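Local coordinates for protein NAD(P)H-flavin oxidoreductase (Agrobacterium tumefaciens str. C58, PDB 2FRE) that binds flavin mononucleotide and, as a member of the nitroreductase family, probably uses NAD(P)H to reduce the flavin and pass electrons on to a substrate, at residues A[3-8]-A[19-24]; A[130-135]-A[159-164]; A[38-43]-A[119-124]. All coordinates share one frame; numbering follows the deposited sequence.

Interaction 1. Residues A[3-8]-A[19-24]. With FMN (flavin mononucleotide), chain C.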
loop_
_atom_site.group_PDB
_atom_site.type_symbol
_atom_site.label_atom_id
_atom_site.label_comp_id
_atom_site.label_asym_id
_atom_site.label_seq_id
_atom_site.Cartn_x
_atom_site.Cartn_y
_atom_site.Cartn_z
ATOM N N ASN A 3 4.612 -14.919 -17.034
ATOM C CA ASN A 3 3.248 -15.058 -17.566
ATOM C C ASN A 3 2.380 -15.719 -16.502
ATOM O O ASN A 3 2.621 -16.869 -16.129
ATOM C CB ASN A 3 3.217 -15.913 -18.833
ATOM C CG ASN A 3 3.974 -15.282 -19.977
ATOM O OD1 ASN A 3 3.538 -14.285 -20.556
ATOM N ND2 ASN A 3 5.110 -15.870 -20.322
ATOM N N SER A 4 1.374 -14.995 -16.014
ATOM C CA SER A 4 0.480 -15.520 -14.979
ATOM C C SER A 4 -0.799 -14.700 -14.915
ATOM O O SER A 4 -0.769 -13.488 -15.081
ATOM C CB SER A 4 1.190 -15.515 -13.615
ATOM O OG SER A 4 0.621 -16.486 -12.755
ATOM N N ASN A 5 -1.929 -15.376 -14.693
ATOM C CA ASN A 5 -3.226 -14.708 -14.528
ATOM C C ASN A 5 -3.598 -13.765 -15.676
ATOM O O ASN A 5 -4.037 -12.639 -15.444
ATOM C CB ASN A 5 -3.282 -13.966 -13.199
ATOM C CG ASN A 5 -4.706 -13.625 -12.793
ATOM O OD1 ASN A 5 -5.654 -14.338 -13.150
ATOM N ND2 ASN A 5 -4.872 -12.517 -12.072
ATOM N N ASN A 6 -3.413 -14.249 -16.904
ATOM C CA ASN A 6 -3.700 -13.504 -18.142
ATOM C C ASN A 6 -2.935 -12.185 -18.173
ATOM O O ASN A 6 -3.376 -11.221 -18.783
ATOM C CB ASN A 6 -5.220 -13.272 -18.302
ATOM C CG ASN A 6 -5.691 -13.222 -19.776
ATOM O OD1 ASN A 6 -4.947 -12.875 -20.708
ATOM N ND2 ASN A 6 -6.931 -13.607 -19.975
ATOM N N ARG A 7 -1.785 -12.155 -17.510
ATOM C CA ARG A 7 -0.942 -10.969 -17.462
ATOM C C ARG A 7 0.509 -11.336 -17.721
ATOM O O ARG A 7 0.964 -12.421 -17.377
ATOM C CB ARG A 7 -1.026 -10.277 -16.096
ATOM C CG ARG A 7 -2.359 -9.701 -15.759
ATOM C CD ARG A 7 -2.472 -9.431 -14.247
ATOM N NE ARG A 7 -3.533 -8.467 -13.957
ATOM C CZ ARG A 7 -3.903 -8.076 -12.735
ATOM N NH1 ARG A 7 -3.358 -8.602 -11.644
ATOM N NH2 ARG A 7 -4.833 -7.147 -12.599
ATOM N N GLN A 8 1.235 -10.396 -18.303
ATOM C CA GLN A 8 2.622 -10.577 -18.604
ATOM C C GLN A 8 3.372 -9.378 -18.058
ATOM O O GLN A 8 3.017 -8.234 -18.317
ATOM C CB GLN A 8 2.854 -10.676 -20.108
ATOM C CG GLN A 8 4.301 -10.988 -20.435
ATOM C CD GLN A 8 4.581 -11.127 -21.924
ATOM O OE1 GLN A 8 5.055 -10.185 -22.574
ATOM N NE2 GLN A 8 4.347 -12.300 -22.450
ATOM N N ASP A 19 -1.064 -12.477 -9.963
ATOM C CA ASP A 19 -2.183 -13.344 -9.554
ATOM C C ASP A 19 -3.186 -12.624 -8.680
ATOM O O ASP A 19 -4.366 -12.972 -8.700
ATOM C CB ASP A 19 -1.668 -14.602 -8.839
ATOM C CG ASP A 19 -0.965 -15.532 -9.781
ATOM O OD1 ASP A 19 -1.215 -15.455 -10.999
ATOM O OD2 ASP A 19 -0.164 -16.341 -9.317
ATOM N N ARG A 20 -2.736 -11.628 -7.915
ATOM C CA ARG A 20 -3.686 -10.809 -7.146
ATOM C C ARG A 20 -4.504 -9.926 -8.084
ATOM O O ARG A 20 -3.938 -9.156 -8.845
ATOM C CB ARG A 20 -2.972 -9.912 -6.157
ATOM C CG ARG A 20 -3.892 -9.018 -5.330
ATOM C CD ARG A 20 -3.342 -7.655 -5.128
ATOM N NE ARG A 20 -2.990 -6.952 -6.358
ATOM C CZ ARG A 20 -3.851 -6.386 -7.194
ATOM N NH1 ARG A 20 -5.157 -6.445 -6.983
ATOM N NH2 ARG A 20 -3.386 -5.776 -8.278
ATOM N N TRP A 21 -5.829 -10.010 -7.999
ATOM C CA TRP A 21 -6.689 -9.157 -8.818
ATOM C C TRP A 21 -8.046 -8.969 -8.187
ATOM O O TRP A 21 -8.323 -9.527 -7.136
ATOM C CB TRP A 21 -6.823 -9.678 -10.251
ATOM C CG TRP A 21 -7.650 -10.899 -10.462
ATOM C CD1 TRP A 21 -7.385 -12.154 -10.008
ATOM C CD2 TRP A 21 -8.822 -11.007 -11.270
ATOM N NE1 TRP A 21 -8.328 -13.036 -10.454
ATOM C CE2 TRP A 21 -9.232 -12.357 -11.233
ATOM C CE3 TRP A 21 -9.578 -10.092 -12.012
ATOM C CZ2 TRP A 21 -10.336 -12.812 -11.924
ATOM C CZ3 TRP A 21 -10.688 -10.544 -12.689
ATOM C CH2 TRP A 21 -11.065 -11.890 -12.636
ATOM N N SER A 22 -8.876 -8.140 -8.814
ATOM C CA SER A 22 -10.099 -7.661 -8.173
ATOM C C SER A 22 -11.320 -8.008 -9.037
ATOM O O SER A 22 -11.869 -7.170 -9.734
ATOM C CB SER A 22 -9.974 -6.168 -7.869
ATOM O OG SER A 22 -8.790 -5.927 -7.085
ATOM N N PRO A 23 -11.764 -9.272 -8.968
ATOM C CA PRO A 23 -12.973 -9.656 -9.658
ATOM C C PRO A 23 -14.210 -9.190 -8.902
ATOM O O PRO A 23 -14.097 -8.646 -7.801
ATOM C CB PRO A 23 -12.903 -11.183 -9.658
ATOM C CG PRO A 23 -12.204 -11.494 -8.378
ATOM C CD PRO A 23 -11.163 -10.408 -8.248
ATOM N N ARG A 24 -15.376 -9.430 -9.495
ATOM C CA ARG A 24 -16.658 -9.029 -8.912
ATOM C C ARG A 24 -17.609 -10.205 -8.666
ATOM O O ARG A 24 -18.618 -10.019 -7.985
ATOM C CB ARG A 24 -17.352 -7.991 -9.815
ATOM C CG ARG A 24 -16.607 -6.687 -9.879
ATOM C CD ARG A 24 -17.262 -5.659 -10.730
ATOM N NE ARG A 24 -16.414 -4.483 -10.751
ATOM C CZ ARG A 24 -15.377 -4.301 -11.566
ATOM N NH1 ARG A 24 -15.091 -5.193 -12.505
ATOM N NH2 ARG A 24 -14.638 -3.204 -11.459
HETATM N N1 FMN C . -13.756 -1.178 -8.493
HETATM C C2 FMN C . -15.133 -1.032 -8.654
HETATM O O2 FMN C . -15.760 -1.828 -9.361
HETATM N N3 FMN C . -15.806 0.013 -8.046
HETATM C C4 FMN C . -15.157 0.922 -7.256
HETATM O O4 FMN C . -15.825 1.705 -6.550
HETATM C C4A FMN C . -13.764 0.769 -7.092
HETATM N N5 FMN C . -13.060 1.665 -6.305
HETATM C C5A FMN C . -11.707 1.457 -6.093
HETATM C C6 FMN C . -11.018 2.335 -5.275
HETATM C C7 FMN C . -9.671 2.159 -5.033
HETATM C C7M FMN C . -9.154 2.807 -3.778
HETATM C C8 FMN C . -8.975 1.103 -5.630
HETATM C C8M FMN C . -7.720 0.559 -4.988
HETATM C C9 FMN C . -9.656 0.218 -6.455
HETATM C C9A FMN C . -11.028 0.410 -6.706
HETATM N N10 FMN C . -11.708 -0.455 -7.538
HETATM C C10 FMN C . -13.077 -0.283 -7.710
HETATM C "C1'" FMN C . -10.994 -1.544 -8.297
HETATM C "C2'" FMN C . -9.948 -1.055 -9.296
HETATM O "O2'" FMN C . -10.532 -0.627 -10.521
HETATM C "C3'" FMN C . -8.911 -2.150 -9.533
HETATM O "O3'" FMN C . -8.198 -2.402 -8.328
HETATM C "C4'" FMN C . -7.967 -1.776 -10.670
HETATM O "O4'" FMN C . -8.672 -1.714 -11.899
HETATM C "C5'" FMN C . -6.792 -2.736 -10.823
HETATM O "O5'" FMN C . -7.244 -4.054 -11.092
HETATM P P FMN C . -6.816 -5.290 -10.155
HETATM O O1P FMN C . -5.334 -5.517 -10.400
HETATM O O2P FMN C . -7.031 -4.917 -8.697
HETATM O O3P FMN C . -7.677 -6.455 -10.562
#

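Interaction 2. Residues A[130-135]-A[159-164]. With FMN (flavin mononucleotide), chain C.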
loop_
_atom_site.group_PDB
_atom_site.type_symbol
_atom_site.label_atom_id
_atom_site.label_comp_id
_atom_site.label_asym_id
_atom_site.label_seq_id
_atom_site.Cartn_x
_atom_site.Cartn_y
_atom_site.Cartn_z
ATOM N N TYR A 130 -8.697 -16.199 -1.350
ATOM C CA TYR A 130 -9.788 -15.234 -1.559
ATOM C C TYR A 130 -9.346 -14.151 -2.520
ATOM O O TYR A 130 -8.199 -14.128 -2.954
ATOM C CB TYR A 130 -10.191 -14.592 -0.227
ATOM C CG TYR A 130 -10.617 -15.608 0.797
ATOM C CD1 TYR A 130 -11.778 -16.324 0.632
ATOM C CD2 TYR A 130 -9.840 -15.863 1.922
ATOM C CE1 TYR A 130 -12.171 -17.266 1.562
ATOM C CE2 TYR A 130 -10.219 -16.799 2.853
ATOM C CZ TYR A 130 -11.378 -17.509 2.667
ATOM O OH TYR A 130 -11.778 -18.431 3.588
ATOM N N HIS A 131 -10.273 -13.272 -2.868
ATOM C CA HIS A 131 -9.952 -12.042 -3.578
ATOM C C HIS A 131 -10.557 -10.857 -2.862
ATOM O O HIS A 131 -11.731 -10.907 -2.442
ATOM C CB HIS A 131 -10.466 -12.101 -5.024
ATOM C CG HIS A 131 -9.811 -13.174 -5.847
ATOM N ND1 HIS A 131 -10.183 -14.498 -5.771
ATOM C CD2 HIS A 131 -8.770 -13.128 -6.709
ATOM C CE1 HIS A 131 -9.422 -15.219 -6.568
ATOM N NE2 HIS A 131 -8.560 -14.411 -7.160
ATOM N N ALA A 132 -9.766 -9.790 -2.745
ATOM C CA ALA A 132 -10.221 -8.527 -2.163
ATOM C C ALA A 132 -10.446 -7.526 -3.301
ATOM O O ALA A 132 -9.775 -7.603 -4.327
ATOM C CB ALA A 132 -9.214 -7.984 -1.201
ATOM N N HIS A 133 -11.407 -6.633 -3.143
ATOM C CA HIS A 133 -11.755 -5.675 -4.201
ATOM C C HIS A 133 -12.025 -4.326 -3.551
ATOM O O HIS A 133 -12.952 -4.180 -2.751
ATOM C CB HIS A 133 -12.966 -6.186 -4.962
ATOM C CG HIS A 133 -13.228 -5.495 -6.268
ATOM N ND1 HIS A 133 -13.150 -4.127 -6.435
ATOM C CD2 HIS A 133 -13.629 -5.990 -7.458
ATOM C CE1 HIS A 133 -13.482 -3.818 -7.682
ATOM N NE2 HIS A 133 -13.768 -4.930 -8.322
ATOM N N GLY A 134 -11.176 -3.353 -3.860
ATOM C CA GLY A 134 -11.280 -2.023 -3.287
ATOM C C GLY A 134 -12.421 -1.247 -3.905
ATOM O O GLY A 134 -12.759 -1.468 -5.073
HETATM N N MSE A 135 -13.030 -0.351 -3.128
HETATM C CA MSE A 135 -14.133 0.472 -3.631
HETATM C C MSE A 135 -14.091 1.910 -3.119
HETATM O O MSE A 135 -14.027 2.154 -1.921
HETATM C CB MSE A 135 -15.501 -0.155 -3.280
HETATM C CG MSE A 135 -15.690 -1.560 -3.797
HETATM SE SE MSE A 135 -17.362 -2.298 -3.078
HETATM C CE MSE A 135 -16.743 -2.490 -1.201
ATOM N N VAL A 159 -13.916 -2.305 1.066
ATOM C CA VAL A 159 -13.294 -3.520 0.569
ATOM C C VAL A 159 -14.274 -4.663 0.669
ATOM O O VAL A 159 -14.837 -4.910 1.740
ATOM C CB VAL A 159 -12.030 -3.884 1.365
ATOM C CG1 VAL A 159 -11.403 -5.137 0.813
ATOM C CG2 VAL A 159 -11.025 -2.732 1.336
ATOM N N ALA A 160 -14.470 -5.340 -0.458
ATOM C CA ALA A 160 -15.248 -6.561 -0.544
ATOM C C ALA A 160 -14.257 -7.730 -0.678
ATOM O O ALA A 160 -13.316 -7.670 -1.495
ATOM C CB ALA A 160 -16.148 -6.505 -1.738
ATOM N N ILE A 161 -14.455 -8.767 0.139
ATOM C CA ILE A 161 -13.629 -9.958 0.108
ATOM C C ILE A 161 -14.502 -11.200 0.028
ATOM O O ILE A 161 -15.521 -11.292 0.703
ATOM C CB ILE A 161 -12.733 -10.098 1.360
ATOM C CG1 ILE A 161 -12.209 -8.735 1.839
ATOM C CG2 ILE A 161 -11.566 -11.064 1.043
ATOM C CD1 ILE A 161 -11.482 -8.783 3.207
ATOM N N GLY A 162 -14.093 -12.156 -0.801
ATOM C CA GLY A 162 -14.867 -13.368 -0.978
ATOM C C GLY A 162 -14.169 -14.382 -1.848
ATOM O O GLY A 162 -12.981 -14.243 -2.192
ATOM N N THR A 163 -14.915 -15.419 -2.183
ATOM C CA THR A 163 -14.426 -16.504 -3.001
ATOM C C THR A 163 -14.993 -16.380 -4.407
ATOM O O THR A 163 -16.211 -16.288 -4.592
ATOM C CB THR A 163 -14.820 -17.845 -2.397
ATOM O OG1 THR A 163 -14.238 -17.957 -1.086
ATOM C CG2 THR A 163 -14.347 -18.995 -3.271
ATOM N N LEU A 164 -14.090 -16.388 -5.385
ATOM C CA LEU A 164 -14.421 -16.164 -6.780
ATOM C C LEU A 164 -15.348 -17.255 -7.278
ATOM O O LEU A 164 -15.223 -18.406 -6.873
ATOM C CB LEU A 164 -13.139 -16.143 -7.631
ATOM C CG LEU A 164 -13.258 -15.864 -9.142
ATOM C CD1 LEU A 164 -13.824 -14.493 -9.426
ATOM C CD2 LEU A 164 -11.906 -16.004 -9.842
HETATM N N1 FMN C . -13.756 -1.178 -8.493
HETATM C C2 FMN C . -15.133 -1.032 -8.654
HETATM O O2 FMN C . -15.760 -1.828 -9.361
HETATM N N3 FMN C . -15.806 0.013 -8.046
HETATM C C4 FMN C . -15.157 0.922 -7.256
HETATM O O4 FMN C . -15.825 1.705 -6.550
HETATM C C4A FMN C . -13.764 0.769 -7.092
HETATM N N5 FMN C . -13.060 1.665 -6.305
HETATM C C5A FMN C . -11.707 1.457 -6.093
HETATM C C6 FMN C . -11.018 2.335 -5.275
HETATM C C7 FMN C . -9.671 2.159 -5.033
HETATM C C7M FMN C . -9.154 2.807 -3.778
HETATM C C8 FMN C . -8.975 1.103 -5.630
HETATM C C8M FMN C . -7.720 0.559 -4.988
HETATM C C9 FMN C . -9.656 0.218 -6.455
HETATM C C9A FMN C . -11.028 0.410 -6.706
HETATM N N10 FMN C . -11.708 -0.455 -7.538
HETATM C C10 FMN C . -13.077 -0.283 -7.710
HETATM C "C1'" FMN C . -10.994 -1.544 -8.297
HETATM C "C2'" FMN C . -9.948 -1.055 -9.296
HETATM O "O2'" FMN C . -10.532 -0.627 -10.521
HETATM C "C3'" FMN C . -8.911 -2.150 -9.533
HETATM O "O3'" FMN C . -8.198 -2.402 -8.328
HETATM C "C4'" FMN C . -7.967 -1.776 -10.670
HETATM O "O4'" FMN C . -8.672 -1.714 -11.899
HETATM C "C5'" FMN C . -6.792 -2.736 -10.823
HETATM O "O5'" FMN C . -7.244 -4.054 -11.092
HETATM P P FMN C . -6.816 -5.290 -10.155
HETATM O O1P FMN C . -5.334 -5.517 -10.400
HETATM O O2P FMN C . -7.031 -4.917 -8.697
HETATM O O3P FMN C . -7.677 -6.455 -10.562
HETATM O O HOH W 1 -11.325 -16.946 -4.674
#

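Interaction 3. Residues A[38-43]-A[119-124]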
loop_
_atom_site.group_PDB
_atom_site.type_symbol
_atom_site.label_atom_id
_atom_site.label_comp_id
_atom_site.label_asym_id
_atom_site.label_seq_id
_atom_site.Cartn_x
_atom_site.Cartn_y
_atom_site.Cartn_z
ATOM N N THR A 38 -6.820 -13.135 10.271
ATOM C CA THR A 38 -5.496 -13.311 9.667
ATOM C C THR A 38 -5.220 -12.221 8.627
ATOM O O THR A 38 -4.144 -11.589 8.623
ATOM C CB THR A 38 -5.350 -14.727 9.054
ATOM O OG1 THR A 38 -5.637 -15.709 10.054
ATOM C CG2 THR A 38 -3.936 -14.972 8.556
ATOM N N ILE A 39 -6.217 -11.980 7.775
ATOM C CA ILE A 39 -6.145 -10.943 6.738
ATOM C C ILE A 39 -5.885 -9.570 7.332
ATOM O O ILE A 39 -5.009 -8.861 6.866
ATOM C CB ILE A 39 -7.424 -10.933 5.868
ATOM C CG1 ILE A 39 -7.448 -12.209 5.007
ATOM C CG2 ILE A 39 -7.481 -9.673 4.984
ATOM C CD1 ILE A 39 -8.736 -12.443 4.290
ATOM N N LEU A 40 -6.638 -9.206 8.365
ATOM C CA LEU A 40 -6.455 -7.913 9.007
ATOM C C LEU A 40 -5.172 -7.864 9.843
ATOM O O LEU A 40 -4.562 -6.813 9.976
ATOM C CB LEU A 40 -7.699 -7.538 9.832
ATOM C CG LEU A 40 -8.988 -7.337 9.026
ATOM C CD1 LEU A 40 -10.173 -6.937 9.945
ATOM C CD2 LEU A 40 -8.835 -6.348 7.910
ATOM N N ASP A 41 -4.735 -9.013 10.366
ATOM C CA ASP A 41 -3.463 -9.108 11.085
ATOM C C ASP A 41 -2.300 -8.780 10.136
ATOM O O ASP A 41 -1.443 -7.962 10.447
ATOM C CB ASP A 41 -3.296 -10.518 11.697
ATOM C CG ASP A 41 -2.244 -10.573 12.776
ATOM O OD1 ASP A 41 -1.686 -9.520 13.167
ATOM O OD2 ASP A 41 -1.986 -11.683 13.261
ATOM N N ALA A 42 -2.309 -9.364 8.944
ATOM C CA ALA A 42 -1.289 -9.039 7.938
ATOM C C ALA A 42 -1.293 -7.546 7.572
ATOM O O ALA A 42 -0.230 -6.899 7.490
ATOM C CB ALA A 42 -1.477 -9.923 6.684
ATOM N N ALA A 43 -2.490 -7.002 7.352
ATOM C CA ALA A 43 -2.675 -5.586 7.064
ATOM C C ALA A 43 -2.043 -4.672 8.142
ATOM O O ALA A 43 -1.360 -3.702 7.812
ATOM C CB ALA A 43 -4.187 -5.272 6.883
ATOM N N PHE A 119 -2.855 -2.931 0.670
ATOM C CA PHE A 119 -2.207 -3.921 -0.207
ATOM C C PHE A 119 -1.906 -5.188 0.574
ATOM O O PHE A 119 -2.083 -6.300 0.076
ATOM C CB PHE A 119 -0.937 -3.433 -0.899
ATOM C CG PHE A 119 -0.479 -4.377 -1.927
ATOM C CD1 PHE A 119 -1.022 -4.345 -3.195
ATOM C CD2 PHE A 119 0.386 -5.410 -1.597
ATOM C CE1 PHE A 119 -0.662 -5.291 -4.156
ATOM C CE2 PHE A 119 0.755 -6.348 -2.535
ATOM C CZ PHE A 119 0.236 -6.308 -3.811
ATOM N N SER A 120 -1.421 -5.010 1.794
ATOM C CA SER A 120 -1.109 -6.130 2.661
ATOM C C SER A 120 -2.353 -6.992 2.888
ATOM O O SER A 120 -2.293 -8.222 2.811
ATOM C CB SER A 120 -0.566 -5.602 3.990
ATOM O OG SER A 120 0.689 -4.955 3.827
ATOM N N LEU A 121 -3.480 -6.332 3.147
ATOM C CA LEU A 121 -4.810 -6.971 3.273
ATOM C C LEU A 121 -5.162 -7.822 2.034
ATOM O O LEU A 121 -5.538 -9.006 2.135
ATOM C CB LEU A 121 -5.862 -5.870 3.485
ATOM C CG LEU A 121 -7.294 -6.212 3.899
ATOM C CD1 LEU A 121 -7.978 -4.943 4.395
ATOM C CD2 LEU A 121 -8.069 -6.867 2.765
ATOM N N ALA A 122 -5.052 -7.185 0.869
ATOM C CA ALA A 122 -5.335 -7.833 -0.425
ATOM C C ALA A 122 -4.417 -9.025 -0.682
ATOM O O ALA A 122 -4.854 -10.080 -1.194
ATOM C CB ALA A 122 -5.219 -6.817 -1.536
HETATM N N MSE A 123 -3.159 -8.878 -0.301
HETATM C CA MSE A 123 -2.168 -9.921 -0.475
HETATM C C MSE A 123 -2.439 -11.112 0.429
HETATM O O MSE A 123 -2.420 -12.243 -0.010
HETATM C CB MSE A 123 -0.776 -9.355 -0.231
HETATM C CG MSE A 123 0.349 -10.207 -0.725
HETATM SE SE MSE A 123 0.198 -10.638 -2.633
HETATM C CE MSE A 123 -0.297 -12.027 -2.454
ATOM N N GLN A 124 -2.701 -10.839 1.693
ATOM C CA GLN A 124 -3.019 -11.925 2.628
ATOM C C GLN A 124 -4.311 -12.656 2.229
ATOM O O GLN A 124 -4.381 -13.899 2.274
ATOM C CB GLN A 124 -3.065 -11.433 4.079
ATOM C CG GLN A 124 -3.203 -12.550 5.136
ATOM C CD GLN A 124 -2.172 -13.661 5.049
ATOM O OE1 GLN A 124 -2.353 -14.701 4.338
ATOM N NE2 GLN A 124 -1.113 -13.505 5.805
HETATM O O HOH W 2 2.034 -5.903 6.089
#

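Interaction 1. Residues A[3-8]-A[19-24]
R7 reaches from the turn at 3-8 across to the backbone of R20 and on to the phosphate of the flavin mononucleotide. CB sets out toward the loop 19-24, with CG anti to the carbonyl carbon (chi1 -65°), and the chain then runs extended from CG to NE, carrying the guanidinium well beyond its own turn. NE is bonded to S181 O. NH1 donates to R20 O at 2.9 Å, a bent bond of 137° whose donor is tilted from the carbonyl plane, and it also meets the carbonyl of L18. NH2 takes the phosphate, lying 2.8 Å from FMN O1P with the phosphorus in the guanidinium plane. R20, bent at its second and third torsions, brings its own guanidinium edge to the same group: NH2 bonds FMN O1P at 2.9 Å, and NH1 bonds FMN O2P in a nearly straight line of 171°. Two guanidinium groups thus converge on one phosphate, whose negative charge probably favours their closeness. S22 adds its backbone N to FMN O3P and its OG to FMN O2P. Farther from the ligand, S4 OG donates to D19 OD1 on the syn side of the carboxylate, 2.7 Å away. The N5 amide crosses the W21 indole, ND2 standing 3.3 Å from W21 CD1, while that nitrogen is bonded to L18 O. These contacts join the small hairpin, closed by a type I' turn from S4 to R7, to the loop; R7, R20 and S22 form the phosphate site of an FMN-binding nitroreductase-like fold.

Interaction 2. Residues A[130-135]-A[159-164]
Strands 131-135 and 159-162 are antiparallel neighbours in the central sheet of the flavin-binding fold, and the C-terminal end of strand 131-135 runs alongside the cofactor. Two hydrogen-bonded pairs join them. In the first, H131 N donates to G162 O at 3.0 Å and G162 N returns a bond to H131 O; in the second, H133 N meets A160 O at 2.7 Å and A160 N meets H133 O. The non-hydrogen-bonded pairs A132 with I161 and G134 with V159 lie between and beyond them, and the CA of I161 points its hydrogen at H131 O. On the sheet face bearing A132, V159 and I161, the methyl of A132 packs on V159 CG1 at 4.1 Å, beneath helix 110-127. The other face carries H131, H133 and A160; there the bent selenomethionine M135 brings CE within 4.1 Å of A160 CB. The Y130 ring turns an edge to T163 OG1, 3.4 Å from CD1, while its hydroxyl is hydrogen-bonded to H35. The H131 imidazole lies obliquely against L164 CB, and a water in its ring plane bonds both H131 ND1 and L164 N. CG of H133 lies anti to the backbone nitrogen (chi1 -166°), and ND1 donates to G134 O at 3.0 Å with that oxygen almost in the ring plane. This bond should limit the H133 ring's rotation beside the flavin, contributing to its orientation. The four cross-strand bonds satisfy the backbone N and O of H131, H133, A160 and G162, while V159 and I161 turn theirs to strand 87-98 or just before it.

Interaction 3. Residues A[38-43]-A[119-124]
A42 and Q124 meet where helices 33-44 and 110-127 press together, the methyl of A42 lying 3.4 Å from Q124 CB. The short segments run roughly antiparallel, at 142°, with their axes approaching to 7.5 Å, a close spacing made possible by the small residues A42, A43 and S120. A43 CB touches L121 CB at 3.8 Å, and S120 CB lies over A43 CA. L121 carries the apolar side. With CG anti to the backbone N (chi1 -169°), its isobutyl group fans out beside the neighbouring helix: CD2 meets I39 CG2 at 3.6 Å, and CD1 lies 3.9 Å from L40 CD2, the two leucines side by side and pointing the same way. I39 CG2 also rests on the carbonyl oxygen of L121. T38 touches Q124 mainly through its backbone O, 3.7 Å from Q124 CG, and its side chain packs more loosely. The polar margin, still buried, holds one water at S120. This water donates to both A42 O and S120 OG, 2.8 Å from each, while the hydroxyl is also bonded to A116 O. No direct hydrogen bond joins the segments, so the helices are held by apolar packing, with one water bridging their polar margin.

Interaction 1 lies at the flavin phosphate, interaction 2 beside the flavin ring and interaction 3 behind them in the core; interactions 1 and 3 also border the second subunit. Interactions 1 and 2, with centres 14 Å apart, both touch the cofactor: loop 19-24 holds its phosphate and, through R24, flavin O2, while strand 131-135 passes the flavin ring with H133, G134 and M135. They also pack directly, P23 CB lying 3.4 Å from L164 CD1. Interaction 3 backs the sheet of interaction 2 at 12 Å between centres, L121 CD2 resting 3.9 Å from I161 CD1. It meets interaction 1 where R20 NE lies 3.6 Å from F119 CE1.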